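Local coordinates for protein nicastrin (PDB 4R12) that probably serves as an essential, glycosylated subunit of gamma-secretase, the complex that cleaves membrane proteins such as Notch receptors within the membrane, at residues A[328-333]-A[419-424]; A[338-343]-A[367-372]; A[360-365]-A[431-436]. One frame throughout, in Å; residues are numbered along the deposited sequence.

Contact 1: residues A[328-333]-A[419-424]; sequences IGRAQL and NENVLG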
ATOM      1  N   ILE A 328       0.016 -12.327   4.634  1.00 23.27           N
ATOM      2  CA  ILE A 328       0.326 -13.386   5.607  1.00 24.59           C
ATOM      3  C   ILE A 328      -0.525 -13.305   6.875  1.00 25.28           C
ATOM      4  O   ILE A 328      -0.245 -13.993   7.871  1.00 23.85           O
ATOM      5  CB  ILE A 328       1.828 -13.365   5.992  1.00 23.41           C
ATOM      6  CG1 ILE A 328       2.223 -12.036   6.653  1.00 22.33           C
ATOM      7  CG2 ILE A 328       2.708 -13.656   4.765  1.00 23.32           C
ATOM      8  CD1 ILE A 328       3.646 -12.063   7.255  1.00 22.59           C
ATOM      9  N   GLY A 329      -1.592 -12.501   6.819  1.00 23.16           N
ATOM     10  CA  GLY A 329      -2.415 -12.226   7.987  1.00 22.78           C
ATOM     11  C   GLY A 329      -3.706 -13.026   8.065  1.00 25.17           C
ATOM     12  O   GLY A 329      -4.491 -12.901   9.020  1.00 24.55           O
ATOM     13  N   ARG A 330      -3.941 -13.857   7.058  1.00 24.66           N
ATOM     14  CA  ARG A 330      -5.083 -14.759   7.110  1.00 24.97           C
ATOM     15  C   ARG A 330      -4.688 -16.194   6.895  1.00 27.80           C
ATOM     16  O   ARG A 330      -5.302 -16.881   6.082  1.00 28.92           O
ATOM     17  CB  ARG A 330      -6.128 -14.385   6.069  1.00 28.20           C
ATOM     18  CG  ARG A 330      -7.060 -13.320   6.517  1.00 29.36           C
ATOM     19  CD  ARG A 330      -8.120 -13.045   5.459  1.00 27.94           C
ATOM     20  NE  ARG A 330      -9.216 -13.998   5.480  1.00 30.83           N
ATOM     21  CZ  ARG A 330     -10.292 -13.903   6.256  1.00 32.13           C
ATOM     22  NH1 ARG A 330     -10.409 -12.904   7.123  1.00 33.32           N
ATOM     23  NH2 ARG A 330     -11.251 -14.819   6.169  1.00 31.73           N
ATOM     24  N   ALA A 331      -3.678 -16.652   7.621  1.00 27.98           N
ATOM     25  CA  ALA A 331      -3.299 -18.055   7.562  1.00 29.75           C
ATOM     26  C   ALA A 331      -4.543 -18.922   7.796  1.00 30.92           C
ATOM     27  O   ALA A 331      -5.413 -18.570   8.603  1.00 28.99           O
ATOM     28  CB  ALA A 331      -2.210 -18.355   8.569  1.00 29.45           C
ATOM     29  N   GLN A 332      -4.631 -20.027   7.054  1.00 30.62           N
ATOM     30  CA  GLN A 332      -5.795 -20.920   7.034  1.00 33.74           C
ATOM     31  C   GLN A 332      -5.717 -22.027   8.074  1.00 32.03           C
ATOM     32  O   GLN A 332      -4.723 -22.745   8.138  1.00 32.03           O
ATOM     33  CB  GLN A 332      -5.926 -21.576   5.656  1.00 35.68           C
ATOM     34  CG  GLN A 332      -6.107 -20.608   4.525  1.00 37.01           C
ATOM     35  CD  GLN A 332      -7.417 -19.866   4.635  1.00 37.84           C
ATOM     36  OE1 GLN A 332      -8.463 -20.355   4.194  1.00 40.43           O
ATOM     37  NE2 GLN A 332      -7.371 -18.682   5.229  1.00 35.07           N
ATOM     38  N   LEU A 333      -6.772 -22.191   8.860  1.00 33.79           N
ATOM     39  CA  LEU A 333      -6.812 -23.254   9.853  1.00 36.63           C
ATOM     40  C   LEU A 333      -6.798 -24.643   9.207  1.00 38.22           C
ATOM     41  O   LEU A 333      -7.613 -24.947   8.341  1.00 37.39           O
ATOM     42  CB  LEU A 333      -8.047 -23.099  10.729  1.00 38.92           C
ATOM     43  CG  LEU A 333      -8.211 -24.137  11.835  1.00 41.60           C
ATOM     44  CD1 LEU A 333      -6.987 -24.172  12.742  1.00 39.46           C
ATOM     45  CD2 LEU A 333      -9.469 -23.811  12.625  1.00 45.13           C
ATOM     46  N   ASN A 419      -8.784  -4.439  10.396  1.00 26.22           N
ATOM     47  CA  ASN A 419      -8.255  -5.241  11.503  1.00 27.68           C
ATOM     48  C   ASN A 419      -9.074  -6.495  11.749  1.00 28.54           C
ATOM     49  O   ASN A 419      -8.542  -7.486  12.262  1.00 27.99           O
ATOM     50  CB  ASN A 419      -8.112  -4.415  12.819  1.00 26.61           C
ATOM     51  CG  ASN A 419      -9.438  -3.880  13.379  1.00 31.29           C
ATOM     52  OD1 ASN A 419     -10.529  -4.230  12.939  1.00 35.00           O
ATOM     53  ND2 ASN A 419      -9.328  -3.018  14.384  1.00 35.46           N
ATOM     54  N   GLU A 420     -10.347  -6.468  11.356  1.00 26.57           N
ATOM     55  CA  GLU A 420     -11.207  -7.639  11.508  1.00 29.82           C
ATOM     56  C   GLU A 420     -11.047  -8.646  10.369  1.00 29.90           C
ATOM     57  O   GLU A 420     -11.631  -9.732  10.400  1.00 31.51           O
ATOM     58  CB  GLU A 420     -12.664  -7.200  11.630  1.00 32.85           C
ATOM     59  CG  GLU A 420     -12.920  -6.493  12.950  1.00 35.92           C
ATOM     60  CD  GLU A 420     -14.372  -6.153  13.169  1.00 39.85           C
ATOM     61  OE1 GLU A 420     -15.176  -6.312  12.227  1.00 46.40           O
ATOM     62  OE2 GLU A 420     -14.704  -5.725  14.293  1.00 45.23           O
ATOM     63  N   ASN A 421     -10.238  -8.295   9.380  1.00 25.78           N
ATOM     64  CA  ASN A 421     -10.004  -9.178   8.250  1.00 25.00           C
ATOM     65  C   ASN A 421      -8.728 -10.002   8.420  1.00 24.30           C
ATOM     66  O   ASN A 421      -8.401 -10.808   7.564  1.00 25.65           O
ATOM     67  CB  ASN A 421      -9.932  -8.364   6.944  1.00 23.65           C
ATOM     68  CG  ASN A 421      -9.983  -9.243   5.686  1.00 23.55           C
ATOM     69  OD1 ASN A 421     -10.811 -10.143   5.581  1.00 25.77           O
ATOM     70  ND2 ASN A 421      -9.099  -8.969   4.728  1.00 22.46           N
ATOM     71  N   VAL A 422      -7.989  -9.788   9.508  1.00 23.46           N
ATOM     72  CA  VAL A 422      -6.737 -10.520   9.701  1.00 23.94           C
ATOM     73  C   VAL A 422      -6.708 -11.180  11.074  1.00 28.15           C
ATOM     74  O   VAL A 422      -7.513 -10.842  11.936  1.00 26.66           O
ATOM     75  CB  VAL A 422      -5.499  -9.612   9.556  1.00 23.04           C
ATOM     76  CG1 VAL A 422      -5.232  -9.287   8.073  1.00 22.96           C
ATOM     77  CG2 VAL A 422      -5.680  -8.323  10.377  1.00 24.17           C
ATOM     78  N   LEU A 423      -5.790 -12.129  11.259  1.00 26.36           N
ATOM     79  CA  LEU A 423      -5.710 -12.902  12.494  1.00 26.69           C
ATOM     80  C   LEU A 423      -4.610 -12.389  13.420  1.00 25.19           C
ATOM     81  O   LEU A 423      -3.488 -12.919  13.432  1.00 24.78           O
ATOM     82  CB  LEU A 423      -5.475 -14.389  12.179  1.00 27.91           C
ATOM     83  CG  LEU A 423      -6.619 -15.126  11.475  1.00 29.87           C
ATOM     84  CD1 LEU A 423      -6.220 -16.586  11.154  1.00 33.87           C
ATOM     85  CD2 LEU A 423      -7.878 -15.092  12.323  1.00 32.96           C
ATOM     86  N   GLY A 424      -4.937 -11.375  14.217  1.00 26.00           N
ATOM     87  CA  GLY A 424      -4.000 -10.865  15.201  1.00 26.07           C
ATOM     88  C   GLY A 424      -3.389 -11.959  16.074  1.00 25.79           C
ATOM     89  O   GLY A 424      -2.236 -11.859  16.499  1.00 26.41           O
TER
HETATM   90  O   HOH W   1     -12.080 -12.241   9.426  1.00 40.23           O

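Contact 2: residues A[338-343]-A[367-372]; sequences GKYSLY and NSTITF. With NAG (2-acetamido-2-deoxy-beta-D-glucopyranose), chain E.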
ATOM      1  N   GLY A 338      -4.281 -28.697  13.708  1.00 49.43           N
ATOM      2  CA  GLY A 338      -4.687 -27.698  14.681  1.00 46.64           C
ATOM      3  C   GLY A 338      -3.775 -26.488  14.585  1.00 44.30           C
ATOM      4  O   GLY A 338      -3.453 -25.853  15.592  1.00 42.17           O
ATOM      5  N   LYS A 339      -3.337 -26.194  13.363  1.00 39.30           N
ATOM      6  CA  LYS A 339      -2.423 -25.091  13.094  1.00 38.44           C
ATOM      7  C   LYS A 339      -2.891 -24.323  11.856  1.00 34.65           C
ATOM      8  O   LYS A 339      -3.633 -24.856  11.026  1.00 35.63           O
ATOM      9  CB  LYS A 339      -0.986 -25.598  12.886  1.00 39.20           C
ATOM     10  CG  LYS A 339      -0.342 -26.278  14.111  1.00 41.30           C
ATOM     11  CD  LYS A 339       1.181 -26.357  13.966  1.00 40.25           C
ATOM     12  CE  LYS A 339       1.827 -27.298  14.996  1.00 44.99           C
ATOM     13  NZ  LYS A 339       1.919 -26.722  16.370  1.00 43.74           N
ATOM     14  N   TYR A 340      -2.453 -23.072  11.748  1.00 36.50           N
ATOM     15  CA  TYR A 340      -2.787 -22.213  10.616  1.00 33.91           C
ATOM     16  C   TYR A 340      -1.702 -22.320   9.550  1.00 30.26           C
ATOM     17  O   TYR A 340      -0.512 -22.274   9.875  1.00 33.27           O
ATOM     18  CB  TYR A 340      -2.938 -20.757  11.072  1.00 30.70           C
ATOM     19  CG  TYR A 340      -4.072 -20.536  12.037  1.00 34.08           C
ATOM     20  CD1 TYR A 340      -5.375 -20.366  11.585  1.00 34.12           C
ATOM     21  CD2 TYR A 340      -3.842 -20.498  13.406  1.00 37.43           C
ATOM     22  CE1 TYR A 340      -6.415 -20.165  12.463  1.00 36.92           C
ATOM     23  CE2 TYR A 340      -4.884 -20.290  14.298  1.00 37.47           C
ATOM     24  CZ  TYR A 340      -6.166 -20.128  13.822  1.00 39.68           C
ATOM     25  OH  TYR A 340      -7.202 -19.926  14.705  1.00 40.92           O
ATOM     26  N   SER A 341      -2.101 -22.444   8.285  1.00 30.78           N
ATOM     27  CA  SER A 341      -1.137 -22.657   7.206  1.00 29.40           C
ATOM     28  C   SER A 341      -0.716 -21.384   6.509  1.00 29.17           C
ATOM     29  O   SER A 341      -1.565 -20.583   6.101  1.00 27.80           O
ATOM     30  CB  SER A 341      -1.714 -23.605   6.149  1.00 32.84           C
ATOM     31  OG  SER A 341      -2.156 -24.813   6.727  1.00 33.95           O
ATOM     32  N   LEU A 342       0.596 -21.209   6.357  1.00 27.37           N
ATOM     33  CA  LEU A 342       1.129 -20.251   5.397  1.00 26.54           C
ATOM     34  C   LEU A 342       1.740 -21.047   4.269  1.00 29.43           C
ATOM     35  O   LEU A 342       2.204 -22.165   4.479  1.00 28.88           O
ATOM     36  CB  LEU A 342       2.167 -19.314   6.031  1.00 24.51           C
ATOM     37  CG  LEU A 342       1.618 -18.301   7.038  1.00 26.96           C
ATOM     38  CD1 LEU A 342       2.776 -17.508   7.700  1.00 24.60           C
ATOM     39  CD2 LEU A 342       0.604 -17.334   6.388  1.00 24.53           C
ATOM     40  N   TYR A 343       1.754 -20.465   3.079  1.00 26.98           N
ATOM     41  CA  TYR A 343       2.136 -21.191   1.875  1.00 29.09           C
ATOM     42  C   TYR A 343       3.422 -20.635   1.296  1.00 27.81           C
ATOM     43  O   TYR A 343       3.642 -19.432   1.281  1.00 26.47           O
ATOM     44  CB  TYR A 343       1.001 -21.136   0.851  1.00 26.23           C
ATOM     45  CG  TYR A 343      -0.170 -21.981   1.284  1.00 28.02           C
ATOM     46  CD1 TYR A 343      -1.167 -21.461   2.105  1.00 28.02           C
ATOM     47  CD2 TYR A 343      -0.255 -23.319   0.911  1.00 31.13           C
ATOM     48  CE1 TYR A 343      -2.235 -22.255   2.527  1.00 30.27           C
ATOM     49  CE2 TYR A 343      -1.305 -24.114   1.324  1.00 31.95           C
ATOM     50  CZ  TYR A 343      -2.293 -23.576   2.126  1.00 31.14           C
ATOM     51  OH  TYR A 343      -3.338 -24.380   2.523  1.00 34.10           O
ATOM     52  N   ASN A 367       4.122 -24.663  21.300  1.00 33.63           N
ATOM     53  CA  ASN A 367       2.977 -23.789  21.167  1.00 34.61           C
ATOM     54  C   ASN A 367       2.820 -23.106  19.784  1.00 32.13           C
ATOM     55  O   ASN A 367       1.944 -22.345  19.605  1.00 33.76           O
ATOM     56  CB  ASN A 367       2.948 -22.753  22.284  1.00 34.69           C
ATOM     57  CG  ASN A 367       2.478 -23.316  23.610  1.00 38.73           C
ATOM     58  OD1 ASN A 367       1.899 -24.361  23.667  1.00 41.50           O
ATOM     59  ND2 ASN A 367       2.713 -22.605  24.658  1.00 39.66           N
ATOM     60  N   SER A 368       3.662 -23.416  18.825  1.00 30.19           N
ATOM     61  CA  SER A 368       3.521 -22.834  17.487  1.00 32.72           C
ATOM     62  C   SER A 368       2.138 -23.091  16.885  1.00 32.32           C
ATOM     63  O   SER A 368       1.654 -24.224  16.899  1.00 31.35           O
ATOM     64  CB  SER A 368       4.599 -23.388  16.554  1.00 32.49           C
ATOM     65  OG  SER A 368       4.432 -22.857  15.260  1.00 31.06           O
ATOM     66  N   THR A 369       1.504 -22.040  16.371  1.00 32.64           N
ATOM     67  CA  THR A 369       0.197 -22.183  15.732  1.00 33.66           C
ATOM     68  C   THR A 369       0.306 -22.080  14.215  1.00 32.59           C
ATOM     69  O   THR A 369      -0.703 -22.056  13.508  1.00 33.64           O
ATOM     70  CB  THR A 369      -0.796 -21.119  16.229  1.00 32.56           C
ATOM     71  OG1 THR A 369      -0.301 -19.813  15.912  1.00 30.95           O
ATOM     72  CG2 THR A 369      -0.971 -21.225  17.731  1.00 35.18           C
ATOM     73  N   ILE A 370       1.545 -22.040  13.735  1.00 31.72           N
ATOM     74  CA  ILE A 370       1.845 -21.837  12.327  1.00 31.93           C
ATOM     75  C   ILE A 370       2.520 -23.065  11.724  1.00 32.76           C
ATOM     76  O   ILE A 370       3.418 -23.654  12.326  1.00 34.66           O
ATOM     77  CB  ILE A 370       2.754 -20.601  12.126  1.00 29.27           C
ATOM     78  CG1 ILE A 370       2.045 -19.326  12.599  1.00 27.16           C
ATOM     79  CG2 ILE A 370       3.199 -20.482  10.670  1.00 28.54           C
ATOM     80  CD1 ILE A 370       0.796 -18.981  11.792  1.00 28.45           C
ATOM     81  N   THR A 371       2.065 -23.458  10.542  1.00 30.89           N
ATOM     82  CA  THR A 371       2.724 -24.506   9.782  1.00 33.79           C
ATOM     83  C   THR A 371       2.870 -24.033   8.334  1.00 34.74           C
ATOM     84  O   THR A 371       2.090 -23.190   7.868  1.00 31.72           O
ATOM     85  CB  THR A 371       1.937 -25.841   9.851  1.00 37.69           C
ATOM     86  OG1 THR A 371       2.718 -26.895   9.280  1.00 37.17           O
ATOM     87  CG2 THR A 371       0.612 -25.737   9.099  1.00 35.60           C
ATOM     88  N   PHE A 372       3.874 -24.553   7.631  1.00 32.47           N
ATOM     89  CA  PHE A 372       4.102 -24.167   6.240  1.00 32.96           C
ATOM     90  C   PHE A 372       3.747 -25.298   5.277  1.00 37.31           C
ATOM     91  O   PHE A 372       4.038 -26.473   5.529  1.00 36.38           O
ATOM     92  CB  PHE A 372       5.555 -23.738   6.025  1.00 32.77           C
ATOM     93  CG  PHE A 372       5.916 -22.448   6.711  1.00 32.21           C
ATOM     94  CD1 PHE A 372       5.467 -21.230   6.214  1.00 30.05           C
ATOM     95  CD2 PHE A 372       6.704 -22.456   7.848  1.00 30.55           C
ATOM     96  CE1 PHE A 372       5.790 -20.024   6.847  1.00 29.28           C
ATOM     97  CE2 PHE A 372       7.040 -21.264   8.486  1.00 32.34           C
ATOM     98  CZ  PHE A 372       6.583 -20.043   7.984  1.00 31.27           C
TER
HETATM   99  C1  NAG E 807       2.160 -22.983  25.867  1.00 49.16           C
HETATM  100  C2  NAG E 807       2.966 -22.829  27.147  1.00 49.72           C
HETATM  101  C3  NAG E 807       2.174 -22.987  28.427  1.00 50.48           C
HETATM  102  C4  NAG E 807       0.817 -22.354  28.325  1.00 50.03           C
HETATM  103  C5  NAG E 807       0.120 -22.976  27.130  1.00 49.74           C
HETATM  104  C6  NAG E 807      -1.318 -22.521  27.029  1.00 49.45           C
HETATM  105  C7  NAG E 807       5.142 -23.709  26.805  1.00 50.20           C
HETATM  106  C8  NAG E 807       5.951 -24.963  26.730  1.00 51.02           C
HETATM  107  N2  NAG E 807       3.925 -23.880  27.200  1.00 50.42           N
HETATM  108  O3  NAG E 807       2.883 -22.415  29.502  1.00 50.79           O
HETATM  109  O4  NAG E 807       0.087 -22.602  29.522  1.00 50.86           O
HETATM  110  O5  NAG E 807       0.846 -22.508  26.015  1.00 48.90           O
HETATM  111  O6  NAG E 807      -1.351 -21.122  27.287  1.00 48.78           O
HETATM  112  O7  NAG E 807       5.579 -22.628  26.512  1.00 49.44           O

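Contact 3: residues A[360-365]-A[431-436]; sequences QVASSY and VYILST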
ATOM      1  N   GLN A 360      11.498 -26.187   9.880  1.00 30.00           N
ATOM      2  CA  GLN A 360      12.127 -26.518  11.148  1.00 33.42           C
ATOM      3  C   GLN A 360      11.780 -25.502  12.234  1.00 30.87           C
ATOM      4  O   GLN A 360      11.385 -25.881  13.335  1.00 30.78           O
ATOM      5  CB  GLN A 360      13.645 -26.601  10.987  1.00 33.95           C
ATOM      6  CG  GLN A 360      14.125 -27.800  10.167  1.00 34.95           C
ATOM      7  CD  GLN A 360      15.582 -27.665   9.764  1.00 38.93           C
ATOM      8  OE1 GLN A 360      16.366 -26.983  10.434  1.00 41.44           O
ATOM      9  NE2 GLN A 360      15.954 -28.304   8.653  1.00 42.93           N
ATOM     10  N   VAL A 361      11.934 -24.219  11.923  1.00 29.36           N
ATOM     11  CA  VAL A 361      11.650 -23.195  12.915  1.00 29.46           C
ATOM     12  C   VAL A 361      10.183 -23.261  13.345  1.00 28.57           C
ATOM     13  O   VAL A 361       9.882 -23.197  14.528  1.00 31.45           O
ATOM     14  CB  VAL A 361      11.982 -21.792  12.387  1.00 28.83           C
ATOM     15  CG1 VAL A 361      11.590 -20.739  13.424  1.00 27.95           C
ATOM     16  CG2 VAL A 361      13.461 -21.692  12.092  1.00 30.58           C
ATOM     17  N   ALA A 362       9.278 -23.422  12.376  1.00 29.63           N
ATOM     18  CA  ALA A 362       7.846 -23.520  12.663  1.00 30.34           C
ATOM     19  C   ALA A 362       7.483 -24.699  13.565  1.00 32.92           C
ATOM     20  O   ALA A 362       6.462 -24.660  14.260  1.00 30.08           O
ATOM     21  CB  ALA A 362       7.045 -23.608  11.350  1.00 31.52           C
ATOM     22  N   SER A 363       8.310 -25.746  13.544  1.00 31.46           N
ATOM     23  CA  SER A 363       8.071 -26.950  14.332  1.00 31.92           C
ATOM     24  C   SER A 363       8.890 -26.980  15.611  1.00 32.99           C
ATOM     25  O   SER A 363       8.800 -27.946  16.368  1.00 34.13           O
ATOM     26  CB  SER A 363       8.410 -28.225  13.514  1.00 33.75           C
ATOM     27  OG  SER A 363       7.661 -28.285  12.316  1.00 42.12           O
ATOM     28  N   SER A 364       9.699 -25.945  15.839  1.00 31.19           N
ATOM     29  CA  SER A 364      10.732 -25.988  16.873  1.00 31.42           C
ATOM     30  C   SER A 364      10.219 -25.810  18.307  1.00 32.41           C
ATOM     31  O   SER A 364      10.958 -26.073  19.266  1.00 33.17           O
ATOM     32  CB  SER A 364      11.790 -24.918  16.591  1.00 32.71           C
ATOM     33  OG  SER A 364      11.228 -23.617  16.699  1.00 32.73           O
ATOM     34  N   TYR A 365       8.973 -25.364  18.460  1.00 30.92           N
ATOM     35  CA  TYR A 365       8.404 -25.137  19.787  1.00 32.64           C
ATOM     36  C   TYR A 365       6.951 -25.597  19.856  1.00 33.06           C
ATOM     37  O   TYR A 365       6.202 -25.507  18.870  1.00 31.42           O
ATOM     38  CB  TYR A 365       8.525 -23.657  20.196  1.00 30.21           C
ATOM     39  CG  TYR A 365       7.802 -22.636  19.330  1.00 29.92           C
ATOM     40  CD1 TYR A 365       8.225 -22.355  18.035  1.00 29.80           C
ATOM     41  CD2 TYR A 365       6.720 -21.918  19.831  1.00 29.39           C
ATOM     42  CE1 TYR A 365       7.572 -21.401  17.249  1.00 29.45           C
ATOM     43  CE2 TYR A 365       6.062 -20.958  19.055  1.00 29.45           C
ATOM     44  CZ  TYR A 365       6.493 -20.700  17.771  1.00 28.37           C
ATOM     45  OH  TYR A 365       5.839 -19.746  17.008  1.00 28.39           O
ATOM     46  N   VAL A 431       6.038 -13.437  13.807  1.00 22.04           N
ATOM     47  CA  VAL A 431       7.224 -12.629  14.094  1.00 22.09           C
ATOM     48  C   VAL A 431       8.346 -13.499  14.681  1.00 23.31           C
ATOM     49  O   VAL A 431       9.511 -13.403  14.263  1.00 24.44           O
ATOM     50  CB  VAL A 431       6.918 -11.468  15.061  1.00 22.58           C
ATOM     51  CG1 VAL A 431       8.199 -10.702  15.416  1.00 21.33           C
ATOM     52  CG2 VAL A 431       5.891 -10.521  14.430  1.00 20.85           C
ATOM     53  N   TYR A 432       7.997 -14.357  15.627  1.00 22.57           N
ATOM     54  CA  TYR A 432       8.995 -15.248  16.214  1.00 23.30           C
ATOM     55  C   TYR A 432       9.623 -16.167  15.173  1.00 22.99           C
ATOM     56  O   TYR A 432      10.859 -16.294  15.092  1.00 24.62           O
ATOM     57  CB  TYR A 432       8.396 -16.098  17.338  1.00 24.78           C
ATOM     58  CG  TYR A 432       9.425 -17.077  17.866  1.00 26.45           C
ATOM     59  CD1 TYR A 432      10.472 -16.630  18.665  1.00 28.03           C
ATOM     60  CD2 TYR A 432       9.389 -18.431  17.518  1.00 26.78           C
ATOM     61  CE1 TYR A 432      11.443 -17.503  19.146  1.00 29.50           C
ATOM     62  CE2 TYR A 432      10.365 -19.314  17.991  1.00 29.78           C
ATOM     63  CZ  TYR A 432      11.392 -18.839  18.802  1.00 30.51           C
ATOM     64  OH  TYR A 432      12.373 -19.679  19.281  1.00 30.76           O
ATOM     65  N   ILE A 433       8.777 -16.814  14.376  1.00 23.54           N
ATOM     66  CA  ILE A 433       9.280 -17.758  13.393  1.00 23.67           C
ATOM     67  C   ILE A 433      10.147 -17.042  12.355  1.00 24.53           C
ATOM     68  O   ILE A 433      11.240 -17.509  12.044  1.00 26.19           O
ATOM     69  CB  ILE A 433       8.115 -18.521  12.716  1.00 24.57           C
ATOM     70  CG1 ILE A 433       7.426 -19.412  13.752  1.00 24.94           C
ATOM     71  CG2 ILE A 433       8.617 -19.355  11.542  1.00 25.24           C
ATOM     72  CD1 ILE A 433       6.038 -19.890  13.342  1.00 24.38           C
ATOM     73  N   LEU A 434       9.686 -15.902  11.836  1.00 23.67           N
ATOM     74  CA  LEU A 434      10.468 -15.210  10.813  1.00 23.61           C
ATOM     75  C   LEU A 434      11.775 -14.637  11.376  1.00 23.04           C
ATOM     76  O   LEU A 434      12.801 -14.659  10.698  1.00 24.95           O
ATOM     77  CB  LEU A 434       9.646 -14.098  10.146  1.00 22.22           C
ATOM     78  CG  LEU A 434       8.510 -14.599   9.237  1.00 22.90           C
ATOM     79  CD1 LEU A 434       7.655 -13.428   8.745  1.00 21.44           C
ATOM     80  CD2 LEU A 434       9.034 -15.431   8.032  1.00 24.86           C
ATOM     81  N   SER A 435      11.736 -14.127  12.605  1.00 22.92           N
ATOM     82  CA  SER A 435      12.946 -13.596  13.243  1.00 22.98           C
ATOM     83  C   SER A 435      14.003 -14.687  13.412  1.00 24.82           C
ATOM     84  O   SER A 435      15.165 -14.496  13.081  1.00 25.44           O
ATOM     85  CB  SER A 435      12.626 -12.993  14.609  1.00 24.58           C
ATOM     86  OG  SER A 435      11.659 -11.963  14.499  1.00 25.76           O
ATOM     87  N   THR A 436      13.570 -15.833  13.918  1.00 25.57           N
ATOM     88  CA  THR A 436      14.461 -16.965  14.158  1.00 26.55           C
ATOM     89  C   THR A 436      15.003 -17.513  12.829  1.00 26.41           C
ATOM     90  O   THR A 436      16.187 -17.853  12.708  1.00 27.91           O
ATOM     91  CB  THR A 436      13.723 -18.061  14.938  1.00 28.38           C
ATOM     92  OG1 THR A 436      13.284 -17.525  16.197  1.00 26.70           O
ATOM     93  CG2 THR A 436      14.640 -19.277  15.193  1.00 30.70           C
TER
HETATM   94  O   HOH W   2      12.892 -22.160  18.153  1.00 37.62           O

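Contact 1: residues A[328-333]-A[419-424]
Two loops of the nicastrin large lobe meet where Gly329 and Arg330, between strands 319-325 and 332-334, touch Asn421, Val422 and Leu423, ahead of helix 427-441. The backbone link runs from Leu423 N to Gly329 O, 2.7 Å with an N-H...O angle of 160°. It sets Gly329 beside Val422, with their CA atoms 5.0 Å apart.

Arg330 wraps one carbonyl. Its CG lies 3.0 Å from Asn421 O, and the bend at chi3 (81°) turns the chain back so that NH1 donates to the same oxygen at 2.9 Å. This bond is nearly straight, 172° at the hydrogen, and Asn421 O lies in the guanidinium plane, yet NH1 sits well above the carbonyl plane. NH1 also donates to a water, which in turn donates to Glu420 O at 2.7 Å. The Asn421 amide is held by ND2 bonds to Asp417 and Asn409. Leu423 CD1 packs 3.3 Å from Ala331 O.

Asp235 and Asp402 accept from the backbone N of Gly329 and Arg330, respectively. The arrangement is a polar loop-to-loop junction beyond the ends of the parallel neighbours 319-325 and 397-401, in the alpha/beta fold that the lobe shares with M28 aminopeptidases.

Contact 2: residues A[338-343]-A[367-372]
Tyr340 offers both its backbone groups to the neighbouring strand: its N donates to Thr369 O at 2.7 Å, and its O accepts from Thr371 N at 2.9 Å. Leu342 N then donates to Thr371 O, also at 2.9 Å. One residue thus bonds to the two that flank its partner Ile370, which is the signature of parallel pairing; the short strand axes diverge by 39°.

Side chains follow this register. Leu342 and Phe372 lie alongside each other, pointing the same way, with Leu342 CB 3.8 Å from Phe372 CE1. Tyr340 CB reaches Ile370 CD1 at 4.2 Å, and the Tyr340 ring turns its edge to Thr369 O, CD2 being 3.5 Å away. On the other face Ser341 stands beside the methyl of Thr371. Lys339 runs extended along 367-372 until its last torsion (chi4 -76°) swings NZ onto Ser368 O, 2.6 Å away, so a charged amine grips the backbone just before the strand begins.

Further out, Gly338 and Lys339 both face Asp334 in a G1 beta bulge. Asp429 accepts from Thr369 OG1, and Ser368 OG bonds to Ala362 O. Asn367 carries an N-linked sugar, its ND2 1.4 Å from C1 of the N-acetylglucosamine.

The pair forms the two strands of a beta-alpha-beta unit whose helix, 352-362, packs on Phe372 through Leu358, Asp359 and Ala362. Helix 427-441 meets Ile370 on the same face, while strands 332-334 and 397-401 pair antiparallel with 339-347.

Contact 3: residues A[360-365]-A[431-436]
Tyr365 and Tyr432 make the aromatic part of this contact between the end of helix 352-362 and helix 427-441. Their ring centroids are 4.9 Å apart and their planes stand at 79°, a T-shaped stack in which the edge of Tyr432 is turned to the face of Tyr365. Tyr432 CD2 comes within 3.5 Å of Tyr365 CE1. The first torsions help to place the rings: Tyr365 holds CG between its backbone N and carbonyl carbon (chi1 62°), whereas Tyr432 extends CG opposite its own N (chi1 176°), and the two side chains run antiparallel past one another.

Apolar packing supplies most of the remaining direct touch. The CG1 branch of Val361 points into helix 427-441, 3.8 Å from Ile433 CG2 and 3.7 Å from Thr436 CB. Ile433 reaches the other way, laying CD1 against Ala362 and bringing CG1 to 3.6 Å from Tyr365 OH, at the edge of that ring. The phenol itself is hydrogen-bonded to Asp429, one turn earlier on the helix of Ile433.

Polar bridging goes through a water. It donates to Ser364 OG at 2.6 Å and lies 2.8 Å from Tyr432 OH, while Ser364 OG donates to Val361 O, 2.6 Å away, in the carbonyl plane and on a lone pair. Since Ser364 N donates to that carbonyl as well, Val361 O is gripped twice at the helix end. In helix 427-441, Thr436 OG1 donates a hydrogen bond to Tyr432 O and lies above one face of the Tyr432 ring, offset toward its rim.

No direct hydrogen bond links the two segments. Their fit therefore rests on shape, on the steeply inclined rings and on the bridging water, with the direct polar bonds made within the segments or to residues such as Asp429.

Contact 1 is the most buried and lies nearest the middle of the chain, about 17 Å from its centre to the chain's centre, against about 26 and 27 Å for contacts 2 and 3, which are only partly buried. Contact 1 relies on hydrogen bonds between loops, contact 2 on strand pairing, and contact 3 on apolar and aromatic packing. Contacts 1 and 2 share a sheet through strands 332-334 and 339-347, where Gln332 O and Ser341 N lie 2.6 Å apart, a probable hydrogen bond. Contacts 2 and 3 share the beta-alpha-beta unit and touch where Ile370 packs on Ile433. Asp429 of helix 427-441 is a polar partner of both. Contacts 1 and 3 do not touch.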